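Long-range contact in endonuclease 2 (Arabidopsis thaliana, PDB 4CXP), which cleaves RNA and single-stranded DNA, and double-stranded DNA less well, as a metal-dependent endonuclease yielding 5'-phosphorylated products: residues I142-L153 / V225-F236. Numbering follows the deposited sequence. Where two conformers were deposited one is given.
Sequences IEVHWYTRKANL and VTEGDTLEDEYF. With SO4 (sulfate ion), chain J.
With chi1 at -65°, Tyr-147 sets its CG anti to its own carbonyl carbon and lays one ring face on Glu-232, whose CA stands 3.7 Å from the ring centroid, nearly on the normal: a CH-pi contact. The phenol thereby ends at Asp-233, where OH donates to the anti lone pair of OD1 over 2.6 Å, ring and carboxylate planes standing almost perpendicular. Replacing the tyrosine by alanine is likely to cost Asp-233 OD1 the phenol donor and to take the ring off the backbone at the start of helix 233-262. Trp-146 has CG anti to its backbone N (chi1 -177°), which carries the indole onto the sheet face it shares with Leu-231. There CE3 packs on Leu-231 CB at 3.9 Å, and the CZ2 edge meets Phe-236 CD1, also at 3.9 Å; NE1 is held by Thr-164. The backbones prove a parallel pairing: His-145 N donates to Asp-229 O, Leu-231 N to His-145 O, and Tyr-147 N to Leu-231 O, the last at 2.8 Å and 174°. Strand 230-231 thus extends the beta hairpin 143-152, turned by a type II' turn at 146-149, into a small mixed sheet on the otherwise mainly helical S1/P1 nuclease fold. Before the bridged residues Gly-228 N still donates to Glu-143 O, but the N-H of Glu-143 goes to a side chain: Glu-227 OE1 accepts it at 2.9 Å from above the carboxylate plane, while a water bridges OE2 and Glu-143 O. Among the apolar side chains, Val-144 CG1 lies 3.9 Å from Val-225 CG1, and Leu-153, first residue of helix 153-169, which carries the zinc ligands His-154 and Asp-158, sets CD1 3.9 Å from Leu-231 CD1.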
ATOM      1  N   ILE A 142     -11.210  -4.816 -15.826  1.00 13.30           N
ATOM      2  CA  ILE A 142     -12.627  -4.755 -15.487  1.00 12.51           C
ATOM      3  C   ILE A 142     -13.071  -3.305 -15.657  1.00 12.32           C
ATOM      4  O   ILE A 142     -12.754  -2.431 -14.843  1.00 12.80           O
ATOM      5  CB  ILE A 142     -12.898  -5.264 -14.068  1.00 12.42           C
ATOM      6  CG1 ILE A 142     -12.387  -6.692 -13.907  1.00 13.78           C
ATOM      7  CG2 ILE A 142     -14.380  -5.127 -13.735  1.00 14.17           C
ATOM      8  CD1 ILE A 142     -12.509  -7.219 -12.502  1.00 15.71           C
ATOM      9  N   GLU A 143     -13.756  -3.044 -16.760  1.00 13.20           N
ATOM     10  CA  GLU A 143     -14.139  -1.688 -17.150  1.00 13.28           C
ATOM     11  C   GLU A 143     -15.570  -1.426 -16.701  1.00 12.60           C
ATOM     12  O   GLU A 143     -16.498  -2.153 -17.081  1.00 14.47           O
ATOM     13  CB  GLU A 143     -14.003  -1.523 -18.669  1.00 16.06           C
ATOM     14  CG  GLU A 143     -12.552  -1.476 -19.144  1.00 19.52           C
ATOM     15  CD  GLU A 143     -11.796  -0.191 -18.752  1.00 22.48           C
ATOM     16  OE1 GLU A 143     -12.375   0.750 -18.159  1.00 25.08           O
ATOM     17  OE2 GLU A 143     -10.592  -0.112 -19.061  1.00 27.73           O
ATOM     18  N   VAL A 144     -15.723  -0.401 -15.863  1.00 12.14           N
ATOM     19  CA  VAL A 144     -16.988  -0.032 -15.240  1.00 11.70           C
ATOM     20  C   VAL A 144     -17.135   1.482 -15.355  1.00 12.01           C
ATOM     21  O   VAL A 144     -16.399   2.135 -16.105  1.00 13.47           O
ATOM     22  CB  VAL A 144     -17.056  -0.539 -13.772  1.00 12.46           C
ATOM     23  CG1 VAL A 144     -17.039  -2.054 -13.750  1.00 13.63           C
ATOM     24  CG2 VAL A 144     -15.920   0.009 -12.919  1.00 14.15           C
ATOM     25  N   HIS A 145     -18.097   2.044 -14.640  1.00 13.07           N
ATOM     26  CA  HIS A 145     -18.182   3.482 -14.453  1.00 12.41           C
ATOM     27  C   HIS A 145     -18.056   3.766 -12.970  1.00 11.66           C
ATOM     28  O   HIS A 145     -18.604   3.036 -12.137  1.00 12.91           O
ATOM     29  CB  HIS A 145     -19.509   4.053 -14.976  1.00 14.82           C
ATOM     30  CG  HIS A 145     -19.532   4.308 -16.468  1.00 22.10           C
ATOM     31  ND1 HIS A 145     -19.555   3.297 -17.399  1.00 26.93           N
ATOM     32  CD2 HIS A 145     -19.508   5.462 -17.184  1.00 24.91           C
ATOM     33  CE1 HIS A 145     -19.572   3.803 -18.621  1.00 26.33           C
ATOM     34  NE2 HIS A 145     -19.539   5.122 -18.518  1.00 27.14           N
ATOM     35  N   TRP A 146     -17.313   4.821 -12.640  1.00 10.38           N
ATOM     36  CA  TRP A 146     -17.287   5.410 -11.304  1.00  9.77           C
ATOM     37  C   TRP A 146     -18.179   6.638 -11.379  1.00  9.60           C
ATOM     38  O   TRP A 146     -17.847   7.616 -12.051  1.00 10.49           O
ATOM     39  CB  TRP A 146     -15.860   5.794 -10.896  1.00  9.37           C
ATOM     40  CG  TRP A 146     -15.802   6.338  -9.505  1.00  9.42           C
ATOM     41  CD1 TRP A 146     -15.516   7.612  -9.131  1.00  9.72           C
ATOM     42  CD2 TRP A 146     -16.046   5.609  -8.302  1.00  9.30           C
ATOM     43  NE1 TRP A 146     -15.570   7.723  -7.764  1.00 10.12           N
ATOM     44  CE2 TRP A 146     -15.891   6.505  -7.236  1.00  9.15           C
ATOM     45  CE3 TRP A 146     -16.411   4.283  -8.026  1.00  9.75           C
ATOM     46  CZ2 TRP A 146     -16.074   6.124  -5.923  1.00 10.17           C
ATOM     47  CZ3 TRP A 146     -16.580   3.907  -6.713  1.00 10.37           C
ATOM     48  CH2 TRP A 146     -16.417   4.822  -5.681  1.00 10.55           C
ATOM     49  N   TYR A 147     -19.359   6.550 -10.781  1.00 10.15           N
ATOM     50  CA  TYR A 147     -20.406   7.547 -11.013  1.00 10.52           C
ATOM     51  C   TYR A 147     -20.587   7.682 -12.524  1.00 11.45           C
ATOM     52  O   TYR A 147     -20.854   6.672 -13.172  1.00 13.37           O
ATOM     53  CB  TYR A 147     -20.145   8.840 -10.228  1.00 10.64           C
ATOM     54  CG  TYR A 147     -20.221   8.621  -8.722  1.00 10.19           C
ATOM     55  CD1 TYR A 147     -19.124   8.176  -8.002  1.00 10.38           C
ATOM     56  CD2 TYR A 147     -21.393   8.833  -8.029  1.00 10.70           C
ATOM     57  CE1 TYR A 147     -19.201   7.946  -6.635  1.00 10.28           C
ATOM     58  CE2 TYR A 147     -21.477   8.617  -6.669  1.00 10.35           C
ATOM     59  CZ  TYR A 147     -20.371   8.178  -5.966  1.00  9.88           C
ATOM     60  OH  TYR A 147     -20.403   7.953  -4.613  1.00 10.84           O
ATOM     61  N   THR A 148     -20.436   8.864 -13.098  1.00 11.77           N
ATOM     62  CA  THR A 148     -20.747   9.043 -14.516  1.00 13.37           C
ATOM     63  C   THR A 148     -19.572   8.793 -15.462  1.00 14.49           C
ATOM     64  O   THR A 148     -19.760   8.885 -16.670  1.00 17.86           O
ATOM     65  CB  THR A 148     -21.280  10.440 -14.824  1.00 15.22           C
ATOM     66  OG1 THR A 148     -20.195  11.368 -14.736  1.00 16.50           O
ATOM     67  CG2 THR A 148     -22.410  10.826 -13.913  1.00 16.47           C
ATOM     68  N   ARG A 149     -18.393   8.465 -14.949  1.00 13.26           N
ATOM     69  CA  ARG A 149     -17.195   8.403 -15.778  1.00 13.82           C
ATOM     70  C   ARG A 149     -16.649   7.003 -15.911  1.00 12.89           C
ATOM     71  O   ARG A 149     -16.697   6.210 -14.976  1.00 14.05           O
ATOM     72  CB  ARG A 149     -16.111   9.291 -15.190  1.00 14.69           C
ATOM     73  CG  ARG A 149     -16.496  10.749 -15.098  1.00 16.15           C
ATOM     74  CD  ARG A 149     -16.726  11.352 -16.473  1.00 18.48           C
ATOM     75  NE  ARG A 149     -17.077  12.745 -16.349  0.70 16.88           N
ATOM     76  CZ  ARG A 149     -17.347  13.547 -17.370  0.70 19.39           C
ATOM     77  NH1 ARG A 149     -17.290  13.101 -18.621  0.70 21.41           N
ATOM     78  NH2 ARG A 149     -17.666  14.819 -17.135  0.70 21.53           N
ATOM     79  N   LYS A 150     -16.077   6.687 -17.061  1.00 14.38           N
ATOM     80  CA  LYS A 150     -15.412   5.404 -17.256  1.00 14.71           C
ATOM     81  C   LYS A 150     -14.225   5.255 -16.317  1.00 13.29           C
ATOM     82  O   LYS A 150     -13.459   6.186 -16.123  1.00 15.06           O
ATOM     83  CB  LYS A 150     -14.922   5.266 -18.703  1.00 16.81           C
ATOM     84  CG  LYS A 150     -16.035   5.164 -19.734  1.00 20.58           C
ATOM     85  CD  LYS A 150     -15.497   5.040 -21.154  1.00 24.82           C
ATOM     86  N   ALA A 151     -14.082   4.066 -15.746  1.00 12.69           N
ATOM     87  CA  ALA A 151     -12.936   3.736 -14.923  1.00 12.23           C
ATOM     88  C   ALA A 151     -12.780   2.246 -14.873  1.00 11.72           C
ATOM     89  O   ALA A 151     -13.753   1.520 -14.961  1.00 15.68           O
ATOM     90  CB  ALA A 151     -13.098   4.264 -13.505  1.00 14.81           C
ATOM     91  N   ASN A 152     -11.568   1.776 -14.674  1.00 11.15           N
ATOM     92  CA  ASN A 152     -11.385   0.365 -14.382  1.00 10.90           C
ATOM     93  C   ASN A 152     -11.353   0.137 -12.872  1.00  9.43           C
ATOM     94  O   ASN A 152     -11.103   1.048 -12.083  1.00  9.87           O
ATOM     95  CB  ASN A 152     -10.177  -0.231 -15.109  1.00 12.18           C
ATOM     96  CG  ASN A 152      -8.866   0.242 -14.551  1.00 12.01           C
ATOM     97  OD1 ASN A 152      -8.511  -0.067 -13.429  1.00 12.09           O
ATOM     98  ND2 ASN A 152      -8.121   0.997 -15.343  1.00 16.44           N
ATOM     99  N   LEU A 153     -11.628  -1.098 -12.472  1.00  9.33           N
ATOM    100  CA  LEU A 153     -11.801  -1.399 -11.065  1.00  9.24           C
ATOM    101  C   LEU A 153     -10.500  -1.168 -10.280  1.00  8.57           C
ATOM    102  O   LEU A 153     -10.525  -0.724  -9.135  1.00  8.66           O
ATOM    103  CB  LEU A 153     -12.306  -2.825 -10.884  1.00  9.29           C
ATOM    104  CG  LEU A 153     -12.696  -3.190  -9.457  1.00  9.85           C
ATOM    105  CD1 LEU A 153     -13.855  -2.343  -8.948  1.00 10.74           C
ATOM    106  CD2 LEU A 153     -13.012  -4.674  -9.372  1.00 10.26           C
ATOM    107  N   VAL A 225     -19.199  -6.904  -8.614  1.00 14.14           N
ATOM    108  CA  VAL A 225     -18.835  -6.062  -9.748  1.00 13.73           C
ATOM    109  C   VAL A 225     -18.785  -6.889 -11.021  1.00 15.56           C
ATOM    110  O   VAL A 225     -18.139  -7.928 -11.063  1.00 20.37           O
ATOM    111  CB  VAL A 225     -17.477  -5.371  -9.520  1.00 12.93           C
ATOM    112  CG1 VAL A 225     -17.139  -4.498 -10.706  1.00 13.82           C
ATOM    113  CG2 VAL A 225     -17.484  -4.560  -8.236  1.00 12.47           C
ATOM    114  N   THR A 226     -19.465  -6.390 -12.043  1.00 15.48           N
ATOM    115  CA  THR A 226     -19.432  -6.939 -13.383  1.00 17.39           C
ATOM    116  C   THR A 226     -19.076  -5.835 -14.350  1.00 15.55           C
ATOM    117  O   THR A 226     -19.511  -4.706 -14.171  1.00 15.12           O
ATOM    118  CB  THR A 226     -20.813  -7.530 -13.786  1.00 19.83           C
ATOM    119  OG1 THR A 226     -21.243  -8.471 -12.799  1.00 25.78           O
ATOM    120  CG2 THR A 226     -20.769  -8.201 -15.163  1.00 24.08           C
ATOM    121  N   GLU A 227     -18.300  -6.189 -15.372  1.00 16.80           N
ATOM    122  CA  GLU A 227     -17.986  -5.319 -16.494  1.00 17.32           C
ATOM    123  C   GLU A 227     -19.247  -4.548 -16.884  1.00 16.18           C
ATOM    124  O   GLU A 227     -20.306  -5.154 -17.069  1.00 19.14           O
ATOM    125  CB  GLU A 227     -17.509  -6.186 -17.678  1.00 22.28           C
ATOM    126  CG  GLU A 227     -17.218  -5.475 -18.990  1.00 23.26           C
ATOM    127  CD  GLU A 227     -15.794  -4.960 -19.144  1.00 24.93           C
ATOM    128  OE1 GLU A 227     -14.890  -5.233 -18.312  1.00 28.14           O
ATOM    129  OE2 GLU A 227     -15.566  -4.266 -20.155  1.00 34.14           O
ATOM    130  N   GLY A 228     -19.137  -3.232 -17.031  1.00 16.04           N
ATOM    131  CA  GLY A 228     -20.259  -2.399 -17.442  1.00 17.84           C
ATOM    132  C   GLY A 228     -21.102  -1.818 -16.317  1.00 17.89           C
ATOM    133  O   GLY A 228     -21.943  -0.959 -16.573  1.00 20.98           O
ATOM    134  N   ASP A 229     -20.901  -2.274 -15.081  1.00 15.60           N
ATOM    135  CA  ASP A 229     -21.654  -1.737 -13.946  1.00 15.53           C
ATOM    136  C   ASP A 229     -21.317  -0.270 -13.701  1.00 14.70           C
ATOM    137  O   ASP A 229     -20.226   0.188 -14.054  1.00 16.08           O
ATOM    138  CB  ASP A 229     -21.333  -2.505 -12.654  1.00 15.54           C
ATOM    139  CG  ASP A 229     -21.996  -3.871 -12.559  1.00 17.83           C
ATOM    140  OD1 ASP A 229     -22.871  -4.193 -13.392  1.00 20.28           O
ATOM    141  OD2 ASP A 229     -21.627  -4.598 -11.592  1.00 19.35           O
ATOM    142  N   THR A 230     -22.249   0.436 -13.070  1.00 14.19           N
ATOM    143  CA  THR A 230     -21.983   1.753 -12.496  1.00 13.46           C
ATOM    144  C   THR A 230     -21.819   1.571 -10.995  1.00 12.60           C
ATOM    145  O   THR A 230     -22.738   1.141 -10.294  1.00 14.11           O
ATOM    146  CB  THR A 230     -23.105   2.760 -12.795  1.00 15.68           C
ATOM    147  OG1 THR A 230     -23.115   3.038 -14.194  1.00 19.58           O
ATOM    148  CG2 THR A 230     -22.883   4.052 -12.039  1.00 16.65           C
ATOM    149  N   LEU A 231     -20.633   1.915 -10.524  1.00 11.04           N
ATOM    150  CA  LEU A 231     -20.332   1.923  -9.103  0.70 10.34           C
ATOM    151  C   LEU A 231     -20.460   3.358  -8.625  1.00 10.57           C
ATOM    152  O   LEU A 231     -19.842   4.274  -9.181  1.00 11.72           O
ATOM    153  CB  LEU A 231     -18.934   1.382  -8.836  0.70 10.20           C
ATOM    154  CG  LEU A 231     -18.717  -0.046  -9.341  0.70 12.16           C
ATOM    155  CD1 LEU A 231     -17.350  -0.528  -8.869  0.70 11.42           C
ATOM    156  CD2 LEU A 231     -19.825  -1.026  -8.971  0.70 13.68           C
ATOM    157  N   GLU A 232     -21.292   3.556  -7.611  1.00 10.26           N
ATOM    158  CA  GLU A 232     -21.604   4.894  -7.140  1.00 10.29           C
ATOM    159  C   GLU A 232     -21.840   4.832  -5.633  1.00  9.59           C
ATOM    160  O   GLU A 232     -21.084   4.146  -4.961  1.00  9.74           O
ATOM    161  CB  GLU A 232     -22.697   5.529  -7.979  1.00 11.39           C
ATOM    162  CG  GLU A 232     -23.964   4.734  -8.102  1.00 12.50           C
ATOM    163  CD  GLU A 232     -24.961   5.396  -9.034  0.70 12.43           C
ATOM    164  OE1 GLU A 232     -25.032   6.649  -9.019  0.70 13.82           O
ATOM    165  OE2 GLU A 232     -25.669   4.665  -9.775  0.70 14.70           O
ATOM    166  N   ASP A 233     -22.817   5.542  -5.062  1.00  9.96           N
ATOM    167  CA  ASP A 233     -22.876   5.667  -3.604  1.00 10.21           C
ATOM    168  C   ASP A 233     -22.894   4.327  -2.867  1.00  9.76           C
ATOM    169  O   ASP A 233     -22.214   4.180  -1.857  1.00 10.15           O
ATOM    170  CB  ASP A 233     -24.078   6.503  -3.150  1.00 10.97           C
ATOM    171  CG  ASP A 233     -23.836   8.005  -3.177  1.00 12.33           C
ATOM    172  OD1 ASP A 233     -22.732   8.459  -3.529  1.00 12.84           O
ATOM    173  OD2 ASP A 233     -24.783   8.736  -2.808  1.00 14.54           O
ATOM    174  N   GLU A 234     -23.675   3.348  -3.315  1.00 10.36           N
ATOM    175  CA  GLU A 234     -23.774   2.107  -2.556  1.00 11.07           C
ATOM    176  C   GLU A 234     -22.392   1.460  -2.415  1.00  9.65           C
ATOM    177  O   GLU A 234     -21.997   1.035  -1.323  1.00 10.58           O
ATOM    178  CB  GLU A 234     -24.755   1.144  -3.210  1.00 12.79           C
ATOM    179  CG  GLU A 234     -24.949  -0.154  -2.470  1.00 18.15           C
ATOM    180  CD  GLU A 234     -25.907  -1.068  -3.205  0.50 22.22           C
ATOM    181  OE1 GLU A 234     -25.464  -1.766  -4.141  0.50 27.54           O
ATOM    182  OE2 GLU A 234     -27.099  -1.073  -2.859  0.50 29.28           O
ATOM    183  N   TYR A 235     -21.667   1.370  -3.514  1.00  9.50           N
ATOM    184  CA  TYR A 235     -20.332   0.779  -3.492  1.00  9.13           C
ATOM    185  C   TYR A 235     -19.366   1.651  -2.694  1.00  8.72           C
ATOM    186  O   TYR A 235     -18.585   1.156  -1.898  1.00  8.88           O
ATOM    187  CB  TYR A 235     -19.840   0.553  -4.919  1.00  9.48           C
ATOM    188  CG  TYR A 235     -18.581  -0.287  -5.033  1.00  8.99           C
ATOM    189  CD1 TYR A 235     -17.311   0.274  -4.953  1.00  9.15           C
ATOM    190  CD2 TYR A 235     -18.665  -1.664  -5.223  1.00  9.74           C
ATOM    191  CE1 TYR A 235     -16.187  -0.496  -5.087  1.00  9.03           C
ATOM    192  CE2 TYR A 235     -17.532  -2.451  -5.350  1.00  9.43           C
ATOM    193  CZ  TYR A 235     -16.293  -1.854  -5.304  1.00  8.61           C
ATOM    194  OH  TYR A 235     -15.137  -2.569  -5.447  1.00  9.32           O
ATOM    195  N   PHE A 236     -19.405   2.954  -2.931  1.00  8.50           N
ATOM    196  CA  PHE A 236     -18.558   3.898  -2.242  1.00  8.26           C
ATOM    197  C   PHE A 236     -18.678   3.776  -0.734  1.00  8.03           C
ATOM    198  O   PHE A 236     -17.678   3.591  -0.041  1.00  8.31           O
ATOM    199  CB  PHE A 236     -18.897   5.313  -2.720  1.00  8.56           C
ATOM    200  CG  PHE A 236     -18.169   6.399  -1.976  1.00  8.54           C
ATOM    201  CD1 PHE A 236     -16.824   6.616  -2.164  1.00  8.83           C
ATOM    202  CD2 PHE A 236     -18.842   7.199  -1.073  1.00 10.60           C
ATOM    203  CE1 PHE A 236     -16.165   7.630  -1.496  1.00  9.34           C
ATOM    204  CE2 PHE A 236     -18.199   8.205  -0.396  1.00 12.17           C
ATOM    205  CZ  PHE A 236     -16.849   8.425  -0.601  1.00 10.62           C
TER
HETATM  206  S   SO4 J 962     -15.870   9.455 -19.893  0.70 24.78           S
HETATM  207  O1  SO4 J 962     -15.707   8.928 -21.253  0.70 29.22           O
HETATM  208  O2  SO4 J 962     -16.531  10.753 -19.949  0.70 32.97           O
HETATM  209  O3  SO4 J 962     -14.560   9.607 -19.237  0.70 30.80           O
HETATM  210  O4  SO4 J 962     -16.663   8.512 -19.115  0.70 30.17           O
HETATM  211  O   HOH W   1     -17.456  -1.843 -19.873  1.00 34.49           O
HETATM  212  O   HOH W   2     -22.647   5.748 -14.990  1.00 23.09           O